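Lysine/ornithine decarboxylase (Selenomonas ruminantium, PDB 5GJO) decarboxylates L-lysine to cadaverine and L-ornithine to putrescine with similar efficiency, using pyridoxal 5'-phosphate as cofactor. Local coordinates at residues G182-S187 with K227-D232; G219-P224 with T255-Y260. The protein carries 2 engineered substitutions. All coordinates share one frame; numbering follows the deposited sequence.

Overall arrangement
Both contacts join loops at the C-terminal ends of neighbouring strands of the parallel barrel, and both reach the same pyridoxal-5'-phosphate. They lie about 9 Å apart, centre to centre. Contact 2 is buried and holds the phosphate with backbone N-H groups of 219-224 and 255-260. Contact 1 lies further out, at the surface, and meets the cofactor through S183. The segments alternate along the chain. Segment 182-187 also touches both segments of contact 2. S183 OG is 2.9 Å from R259 NH2, a probable hydrogen bond. Q184 NE2 likewise lies 2.9 Å from V223 O. The loop 219-232 thus supplies a segment to each contact, with engineered C226, disulfide-bonded to engineered C303, between them.

Contact 1: G182-S187 with K227-D232; sequences GSQSLS and KGLNVD. With PLP (pyridoxal-5'-phosphate), chain H; SO4 (sulfate ion), chain C.
L186 lays its two methyl groups against the side chains of L229, N230 and V231. The two loops belong to the TIM-barrel-type domain of this PLP-dependent decarboxylase. Segment 182-187 follows strand 173-178. Segment 227-232 comes in the loop after the next strand, 214-216, so two successive beta-alpha loops meet here at the surface. CD2 of L186 does most of the apolar work. It lies 3.9 Å from V231 CG2 and 4.1 Å from L229 CD1. The CB of V231 is directed at segment 182-187, and CG2 is the branch that touches L186. L229 touches through CD1. Its CG stands opposite the backbone N (chi1 176°), which carries that methyl in beside CD2.

N230 crosses L186 at about a right angle. Its amide end meets the methyls, with OD1 3.9 Å from L186 CD1. This is van der Waals contact between a polar group and a methyl. Q184 adds a looser touch, NE2 to L229 CD1. The same NE2 is hydrogen-bonded to V223 O, so the amide is already held when it meets the leucine.

The ends of segment 182-187 face different ligands. S183 OG donates a 2.6 Å hydrogen bond to O2P of the cofactor phosphate and is also bonded to R259. At the other end, S187 OG gives a 2.6 Å bond to O4 of a sulfate, probably from the crystallisation liquor. K144 and the backbone N of A189 bind the same ion. S187 OG also caps the backbone N of A190, near the start of helix 189-207. Within the segment, S185 OG donates to S187 O at 3.0 Å, in the carbonyl plane and on a lone pair, at a C=O...donor angle of 123°.

Contact 2: G219-P224 with T255-Y260; sequences GGFPVP and TEPGRY. With PLP (pyridoxal-5'-phosphate), chain H.
T255 meets the F221 ring at its edge, with OG1 in the ring plane and 3.2 Å from CE2. That hydroxyl is also hydrogen-bonded to G218 O. E256 turns its carboxylate to the cofactor, where OE1 lies 2.8 Å from pyridine N1. The backbone O of E256 lies against G219 CA and would collide with any CB at that position. The P257 ring runs alongside F221, CB 3.9 Å from CD2. An alanine in place of F221 would probably open a gap between P257 CB and T255 OG1, where the ring now lies. G258 N donates an almost straight bond to O1P (172°), and G220 N reaches the same oxygen across the contact (176°). This is the glycine-rich phosphate-binding loop at the C-terminal end of the PLP-binding barrel, completed by the loop after strand 252-255. R259 N bonds O3P at 2.6 Å. CG of R259 stands opposite the backbone N (chi1 -165°) and packs 3.7 Å from V223 CG2. R259 NH1 is salt-bridged to D300. NE donates to a water, which donates to F221 O and O2P. At Y260, the backbone N donates to a second water, which in turn donates to F221 O and O1P.

Contact 1: G182-S187 with K227-D232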
ATOM      1  N   GLY A 182     -17.622 -12.313   5.903  1.00 11.19           N
ATOM      2  CA  GLY A 182     -17.002 -11.004   5.829  1.00 11.90           C
ATOM      3  C   GLY A 182     -15.989 -10.800   6.950  1.00 13.59           C
ATOM      4  O   GLY A 182     -16.013 -11.507   7.912  1.00 13.58           O
ATOM      5  N   SER A 183     -15.074  -9.858   6.759  1.00 12.67           N
ATOM      6  CA  SER A 183     -14.014  -9.629   7.737  1.00 14.60           C
ATOM      7  C   SER A 183     -14.432  -8.739   8.903  1.00 15.24           C
ATOM      8  O   SER A 183     -15.219  -7.841   8.745  1.00 16.29           O
ATOM      9  CB  SER A 183     -12.726  -9.123   7.095  1.00 18.60           C
ATOM     10  OG  SER A 183     -11.623  -9.344   7.933  1.00 15.41           O
ATOM     11  N   GLN A 184     -13.865  -9.017  10.069  1.00 14.13           N
ATOM     12  CA  GLN A 184     -14.228  -8.323  11.277  1.00 13.24           C
ATOM     13  C   GLN A 184     -15.728  -8.389  11.480  1.00 13.62           C
ATOM     14  O   GLN A 184     -16.388  -7.399  11.443  1.00 14.72           O
ATOM     15  CB  GLN A 184     -13.718  -6.882  11.309  1.00 13.21           C
ATOM     16  CG  GLN A 184     -13.983  -6.179  12.627  1.00 12.01           C
ATOM     17  CD  GLN A 184     -13.017  -6.576  13.739  1.00 13.09           C
ATOM     18  OE1 GLN A 184     -12.239  -7.484  13.595  1.00 10.77           O
ATOM     19  NE2 GLN A 184     -13.099  -5.874  14.861  1.00 12.41           N
ATOM     20  N   SER A 185     -16.244  -9.601  11.602  1.00 12.60           N
ATOM     21  CA  SER A 185     -17.651  -9.797  11.809  1.00 12.99           C
ATOM     22  C   SER A 185     -17.982  -9.675  13.289  1.00 13.08           C
ATOM     23  O   SER A 185     -17.403 -10.343  14.109  1.00 15.41           O
ATOM     24  CB  SER A 185     -18.076 -11.175  11.306  1.00 14.73           C
ATOM     25  OG  SER A 185     -19.402 -11.423  11.620  1.00 14.42           O
ATOM     26  N   LEU A 186     -18.914  -8.797  13.598  1.00 14.03           N
ATOM     27  CA  LEU A 186     -19.431  -8.681  14.949  1.00 15.69           C
ATOM     28  C   LEU A 186     -20.735  -9.467  15.084  1.00 17.23           C
ATOM     29  O   LEU A 186     -21.362  -9.407  16.095  1.00 17.48           O
ATOM     30  CB  LEU A 186     -19.596  -7.215  15.359  1.00 16.72           C
ATOM     31  CG  LEU A 186     -18.366  -6.325  15.119  1.00 16.87           C
ATOM     32  CD1 LEU A 186     -18.571  -4.886  15.540  1.00 17.64           C
ATOM     33  CD2 LEU A 186     -17.165  -6.901  15.828  1.00 17.70           C
ATOM     34  N   SER A 187     -21.105 -10.206  14.043  1.00 16.15           N
ATOM     35  CA  SER A 187     -22.296 -11.064  14.046  1.00 17.36           C
ATOM     36  C   SER A 187     -21.951 -12.516  14.194  1.00 14.88           C
ATOM     37  O   SER A 187     -21.096 -13.017  13.511  1.00 18.96           O
ATOM     38  CB  SER A 187     -23.130 -10.877  12.745  1.00 15.79           C
ATOM     39  OG  SER A 187     -24.237 -11.794  12.711  1.00 15.69           O
ATOM     40  N   LYS A 227     -11.088   0.987  20.186  1.00 16.82           N
ATOM     41  CA  LYS A 227     -12.212   0.885  21.168  1.00 19.15           C
ATOM     42  C   LYS A 227     -12.487  -0.495  21.725  1.00 17.17           C
ATOM     43  O   LYS A 227     -13.588  -0.759  22.136  1.00 17.92           O
ATOM     44  CB  LYS A 227     -13.444   1.470  20.506  1.00 20.11           C
ATOM     45  CG  LYS A 227     -13.236   2.979  20.291  1.00 27.46           C
ATOM     46  CD  LYS A 227     -14.390   3.620  19.577  1.00 36.64           C
ATOM     47  CE  LYS A 227     -14.066   5.106  19.369  1.00 48.36           C
ATOM     48  NZ  LYS A 227     -14.533   5.571  18.027  1.00 54.58           N
ATOM     49  N   GLY A 228     -11.527  -1.394  21.681  1.00 16.27           N
ATOM     50  CA  GLY A 228     -11.673  -2.729  22.241  1.00 14.60           C
ATOM     51  C   GLY A 228     -12.448  -3.607  21.263  1.00 13.51           C
ATOM     52  O   GLY A 228     -12.473  -3.376  20.008  1.00 12.62           O
ATOM     53  N   LEU A 229     -13.048  -4.641  21.811  1.00 13.25           N
ATOM     54  CA  LEU A 229     -13.817  -5.628  20.984  1.00 13.72           C
ATOM     55  C   LEU A 229     -15.099  -5.884  21.762  1.00 13.86           C
ATOM     56  O   LEU A 229     -15.017  -6.337  22.916  1.00 13.43           O
ATOM     57  CB  LEU A 229     -13.017  -6.931  20.813  1.00 15.48           C
ATOM     58  CG  LEU A 229     -13.766  -8.073  20.039  1.00 17.43           C
ATOM     59  CD1 LEU A 229     -14.252  -7.504  18.715  1.00 19.18           C
ATOM     60  CD2 LEU A 229     -12.881  -9.271  19.811  1.00 18.98           C
ATOM     61  N   ASN A 230     -16.247  -5.559  21.164  1.00 12.52           N
ATOM     62  CA  ASN A 230     -17.494  -5.652  21.815  1.00 17.21           C
ATOM     63  C   ASN A 230     -18.171  -7.000  21.692  1.00 19.82           C
ATOM     64  O   ASN A 230     -19.327  -7.123  22.063  1.00 26.70           O
ATOM     65  CB  ASN A 230     -18.405  -4.503  21.360  1.00 21.56           C
ATOM     66  CG  ASN A 230     -18.854  -4.638  19.920  1.00 26.44           C
ATOM     67  OD1 ASN A 230     -18.802  -5.722  19.335  1.00 25.49           O
ATOM     68  ND2 ASN A 230     -19.205  -3.506  19.317  1.00 32.41           N
ATOM     69  N   VAL A 231     -17.440  -8.010  21.256  1.00 18.26           N
ATOM     70  CA  VAL A 231     -17.915  -9.405  21.125  1.00 20.46           C
ATOM     71  C   VAL A 231     -17.170 -10.256  22.132  1.00 19.71           C
ATOM     72  O   VAL A 231     -15.977 -10.122  22.255  1.00 18.88           O
ATOM     73  CB  VAL A 231     -17.450  -9.938  19.700  1.00 21.81           C
ATOM     74  CG1 VAL A 231     -17.443 -11.441  19.568  1.00 27.17           C
ATOM     75  CG2 VAL A 231     -18.309  -9.326  18.633  1.00 28.38           C
ATOM     76  N   ASP A 232     -17.843 -11.233  22.705  1.00 20.61           N
ATOM     77  CA  ASP A 232     -17.182 -12.238  23.507  1.00 19.78           C
ATOM     78  C   ASP A 232     -16.775 -13.342  22.550  1.00 20.86           C
ATOM     79  O   ASP A 232     -17.639 -14.034  22.044  1.00 19.02           O
ATOM     80  CB  ASP A 232     -18.204 -12.758  24.502  1.00 22.25           C
ATOM     81  CG  ASP A 232     -17.756 -13.992  25.256  1.00 21.53           C
ATOM     82  OD1 ASP A 232     -16.810 -14.665  24.899  1.00 24.88           O
ATOM     83  OD2 ASP A 232     -18.395 -14.284  26.247  1.00 27.12           O
TER
HETATM   84  N1  PLP H 406     -10.157 -16.957   3.927  1.00 35.98           N
HETATM   85  C2  PLP H 406     -10.527 -16.271   2.818  1.00 46.50           C
HETATM   86  C2A PLP H 406     -10.903 -17.017   1.566  1.00 49.94           C
HETATM   87  C3  PLP H 406     -10.561 -14.787   2.836  1.00 39.68           C
HETATM   88  O3  PLP H 406     -10.930 -14.076   1.734  1.00 32.07           O
HETATM   89  C4  PLP H 406     -10.181 -14.109   4.095  1.00 37.42           C
HETATM   90  C4A PLP H 406     -10.184 -12.634   4.210  1.00 42.13           C
HETATM   91  O4A PLP H 406     -10.074 -11.944   3.211  1.00 35.07           O
HETATM   92  C5  PLP H 406      -9.796 -14.975   5.237  1.00 35.06           C
HETATM   93  C6  PLP H 406      -9.808 -16.358   5.080  1.00 31.96           C
HETATM   94  C5A PLP H 406      -9.395 -14.359   6.557  1.00 29.43           C
HETATM   95  O4P PLP H 406     -10.402 -13.444   6.981  1.00 17.35           O
HETATM   96  P   PLP H 406     -10.361 -12.811   8.461  1.00 12.30           P
HETATM   97  O1P PLP H 406     -10.501 -14.006   9.372  1.00 11.87           O
HETATM   98  O2P PLP H 406     -11.539 -11.867   8.486  1.00 15.03           O
HETATM   99  O3P PLP H 406      -9.014 -12.130   8.528  1.00 13.73           O
HETATM  100  S   SO4 C 401     -25.907 -10.969  15.785  1.00 25.82           S
HETATM  101  O1  SO4 C 401     -25.109 -12.195  16.094  1.00 18.38           O
HETATM  102  O2  SO4 C 401     -27.227 -11.074  16.391  1.00 28.05           O
HETATM  103  O3  SO4 C 401     -25.131  -9.907  16.490  1.00 26.64           O
HETATM  104  O4  SO4 C 401     -25.986 -10.656  14.334  1.00 24.07           O

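Contact 2: G219-P224 with T255-Y260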
ATOM      1  N   GLY A 219     -13.499 -17.199   7.515  1.00 13.22           N
ATOM      2  CA  GLY A 219     -12.927 -16.553   8.684  1.00 13.08           C
ATOM      3  C   GLY A 219     -13.872 -15.558   9.267  1.00 14.12           C
ATOM      4  O   GLY A 219     -15.095 -15.792   9.330  1.00 14.30           O
ATOM      5  N   GLY A 220     -13.334 -14.357   9.559  1.00 12.30           N
ATOM      6  CA  GLY A 220     -14.101 -13.214  10.016  1.00 12.90           C
ATOM      7  C   GLY A 220     -14.143 -12.983  11.506  1.00 12.86           C
ATOM      8  O   GLY A 220     -14.703 -12.009  11.954  1.00 13.00           O
ATOM      9  N   PHE A 221     -13.546 -13.900  12.253  1.00 11.23           N
ATOM     10  CA  PHE A 221     -13.488 -13.728  13.683  1.00 11.54           C
ATOM     11  C   PHE A 221     -12.779 -12.348  13.975  1.00 12.09           C
ATOM     12  O   PHE A 221     -11.749 -12.077  13.393  1.00 11.77           O
ATOM     13  CB  PHE A 221     -12.716 -14.876  14.317  1.00 11.51           C
ATOM     14  CG  PHE A 221     -13.212 -16.232  13.886  1.00 13.19           C
ATOM     15  CD1 PHE A 221     -14.336 -16.725  14.405  1.00 14.83           C
ATOM     16  CD2 PHE A 221     -12.587 -16.892  12.857  1.00 14.68           C
ATOM     17  CE1 PHE A 221     -14.816 -17.981  13.995  1.00 16.00           C
ATOM     18  CE2 PHE A 221     -13.071 -18.104  12.395  1.00 16.65           C
ATOM     19  CZ  PHE A 221     -14.156 -18.643  12.984  1.00 16.35           C
ATOM     20  N   PRO A 222     -13.324 -11.529  14.887  1.00 11.67           N
ATOM     21  CA  PRO A 222     -12.855 -10.169  15.037  1.00 11.35           C
ATOM     22  C   PRO A 222     -11.737 -10.004  16.014  1.00 10.65           C
ATOM     23  O   PRO A 222     -11.446 -10.871  16.811  1.00 11.12           O
ATOM     24  CB  PRO A 222     -14.122  -9.429  15.447  1.00 11.30           C
ATOM     25  CG  PRO A 222     -14.784 -10.414  16.328  1.00 11.97           C
ATOM     26  CD  PRO A 222     -14.655 -11.675  15.460  1.00 12.39           C
ATOM     27  N   VAL A 223     -11.091  -8.888  15.904  1.00 10.96           N
ATOM     28  CA  VAL A 223      -9.973  -8.496  16.831  1.00 13.49           C
ATOM     29  C   VAL A 223     -10.283  -7.066  17.375  1.00 12.31           C
ATOM     30  O   VAL A 223     -10.923  -6.243  16.672  1.00 13.07           O
ATOM     31  CB  VAL A 223      -8.735  -8.483  15.916  1.00 16.25           C
ATOM     32  CG1 VAL A 223      -7.576  -7.575  16.353  1.00 19.16           C
ATOM     33  CG2 VAL A 223      -8.290  -9.921  15.590  1.00 15.52           C
ATOM     34  N   PRO A 224      -9.780  -6.737  18.571  1.00 12.40           N
ATOM     35  CA  PRO A 224      -9.973  -5.437  19.195  1.00 12.03           C
ATOM     36  C   PRO A 224      -9.258  -4.327  18.375  1.00 12.49           C
ATOM     37  O   PRO A 224      -8.157  -4.512  17.839  1.00 11.17           O
ATOM     38  CB  PRO A 224      -9.305  -5.536  20.576  1.00 13.40           C
ATOM     39  CG  PRO A 224      -8.782  -6.859  20.677  1.00 14.21           C
ATOM     40  CD  PRO A 224      -9.045  -7.670  19.446  1.00 13.63           C
ATOM     41  N   THR A 255     -12.298 -24.128   8.979  1.00 14.27           N
ATOM     42  CA  THR A 255     -12.373 -22.661   9.076  1.00 13.04           C
ATOM     43  C   THR A 255     -11.109 -22.052   8.535  1.00 14.12           C
ATOM     44  O   THR A 255     -10.057 -22.664   8.574  1.00 14.33           O
ATOM     45  CB  THR A 255     -12.704 -22.242  10.552  1.00 14.92           C
ATOM     46  OG1 THR A 255     -12.839 -20.785  10.626  1.00 13.36           O
ATOM     47  CG2 THR A 255     -11.624 -22.772  11.538  1.00 14.31           C
ATOM     48  N   GLU A 256     -11.184 -20.807   8.110  1.00 13.50           N
ATOM     49  CA  GLU A 256     -10.119 -20.068   7.476  1.00 13.62           C
ATOM     50  C   GLU A 256      -9.860 -18.745   8.227  1.00 14.86           C
ATOM     51  O   GLU A 256      -9.915 -17.663   7.627  1.00 13.97           O
ATOM     52  CB  GLU A 256     -10.401 -19.785   5.962  1.00 15.21           C
ATOM     53  CG  GLU A 256     -10.556 -21.035   5.125  1.00 17.85           C
ATOM     54  CD  GLU A 256     -10.787 -20.787   3.632  1.00 22.17           C
ATOM     55  OE1 GLU A 256     -10.564 -19.626   3.225  1.00 22.78           O
ATOM     56  OE2 GLU A 256     -11.168 -21.772   2.882  1.00 22.89           O
ATOM     57  N   PRO A 257      -9.557 -18.787   9.518  1.00 12.64           N
ATOM     58  CA  PRO A 257      -9.251 -17.543  10.219  1.00 13.17           C
ATOM     59  C   PRO A 257      -7.957 -16.904   9.702  1.00 12.65           C
ATOM     60  O   PRO A 257      -6.912 -17.593   9.550  1.00 12.43           O
ATOM     61  CB  PRO A 257      -9.052 -17.996  11.679  1.00 13.72           C
ATOM     62  CG  PRO A 257      -8.469 -19.403  11.475  1.00 13.93           C
ATOM     63  CD  PRO A 257      -9.456 -19.918  10.435  1.00 15.06           C
ATOM     64  N   GLY A 258      -7.996 -15.586   9.431  1.00 12.25           N
ATOM     65  CA  GLY A 258      -6.818 -14.784   9.160  1.00 11.46           C
ATOM     66  C   GLY A 258      -6.573 -13.815  10.343  1.00 12.25           C
ATOM     67  O   GLY A 258      -5.696 -14.051  11.170  1.00 13.02           O
ATOM     68  N   ARG A 259      -7.367 -12.738  10.394  1.00 10.95           N
ATOM     69  CA  ARG A 259      -7.163 -11.623  11.350  1.00 11.87           C
ATOM     70  C   ARG A 259      -6.928 -12.072  12.773  1.00 10.72           C
ATOM     71  O   ARG A 259      -6.060 -11.554  13.488  1.00 10.96           O
ATOM     72  CB  ARG A 259      -8.386 -10.683  11.315  1.00 11.29           C
ATOM     73  CG  ARG A 259      -8.119  -9.342  11.975  1.00 11.92           C
ATOM     74  CD  ARG A 259      -9.436  -8.584  12.048  1.00 11.69           C
ATOM     75  NE  ARG A 259      -9.965  -8.231  10.741  1.00 13.10           N
ATOM     76  CZ  ARG A 259      -9.566  -7.235   9.980  1.00 13.85           C
ATOM     77  NH1 ARG A 259      -8.621  -6.390  10.363  1.00 13.20           N
ATOM     78  NH2 ARG A 259     -10.193  -7.031   8.816  1.00 13.54           N
ATOM     79  N   TYR A 260      -7.731 -13.020  13.188  1.00 10.72           N
ATOM     80  CA  TYR A 260      -7.771 -13.438  14.576  1.00 10.28           C
ATOM     81  C   TYR A 260      -6.437 -14.056  15.040  1.00 10.29           C
ATOM     82  O   TYR A 260      -6.050 -13.888  16.160  1.00 12.22           O
ATOM     83  CB  TYR A 260      -8.964 -14.394  14.825  1.00 10.86           C
ATOM     84  CG  TYR A 260      -8.810 -15.249  16.058  1.00 11.24           C
ATOM     85  CD1 TYR A 260      -9.182 -14.797  17.300  1.00 12.64           C
ATOM     86  CD2 TYR A 260      -8.201 -16.477  15.978  1.00 12.78           C
ATOM     87  CE1 TYR A 260      -8.990 -15.578  18.429  1.00 14.90           C
ATOM     88  CE2 TYR A 260      -8.002 -17.259  17.100  1.00 13.96           C
ATOM     89  CZ  TYR A 260      -8.403 -16.808  18.323  1.00 13.16           C
ATOM     90  OH  TYR A 260      -8.188 -17.583  19.424  1.00 14.83           O
TER
HETATM   91  N1  PLP H 406     -10.157 -16.957   3.927  1.00 35.98           N
HETATM   92  C2  PLP H 406     -10.527 -16.271   2.818  1.00 46.50           C
HETATM   93  C2A PLP H 406     -10.903 -17.017   1.566  1.00 49.94           C
HETATM   94  C3  PLP H 406     -10.561 -14.787   2.836  1.00 39.68           C
HETATM   95  O3  PLP H 406     -10.930 -14.076   1.734  1.00 32.07           O
HETATM   96  C4  PLP H 406     -10.181 -14.109   4.095  1.00 37.42           C
HETATM   97  C4A PLP H 406     -10.184 -12.634   4.210  1.00 42.13           C
HETATM   98  O4A PLP H 406     -10.074 -11.944   3.211  1.00 35.07           O
HETATM   99  C5  PLP H 406      -9.796 -14.975   5.237  1.00 35.06           C
HETATM  100  C6  PLP H 406      -9.808 -16.358   5.080  1.00 31.96           C
HETATM  101  C5A PLP H 406      -9.395 -14.359   6.557  1.00 29.43           C
HETATM  102  O4P PLP H 406     -10.402 -13.444   6.981  1.00 17.35           O
HETATM  103  P   PLP H 406     -10.361 -12.811   8.461  1.00 12.30           P
HETATM  104  O1P PLP H 406     -10.501 -14.006   9.372  1.00 11.87           O
HETATM  105  O2P PLP H 406     -11.539 -11.867   8.486  1.00 15.03           O
HETATM  106  O3P PLP H 406      -9.014 -12.130   8.528  1.00 13.73           O
HETATM  107  O   HOH W   1     -11.760 -10.679  10.852  1.00 11.05           O
HETATM  108  O   HOH W   2     -10.223 -13.901  11.912  1.00 11.25           O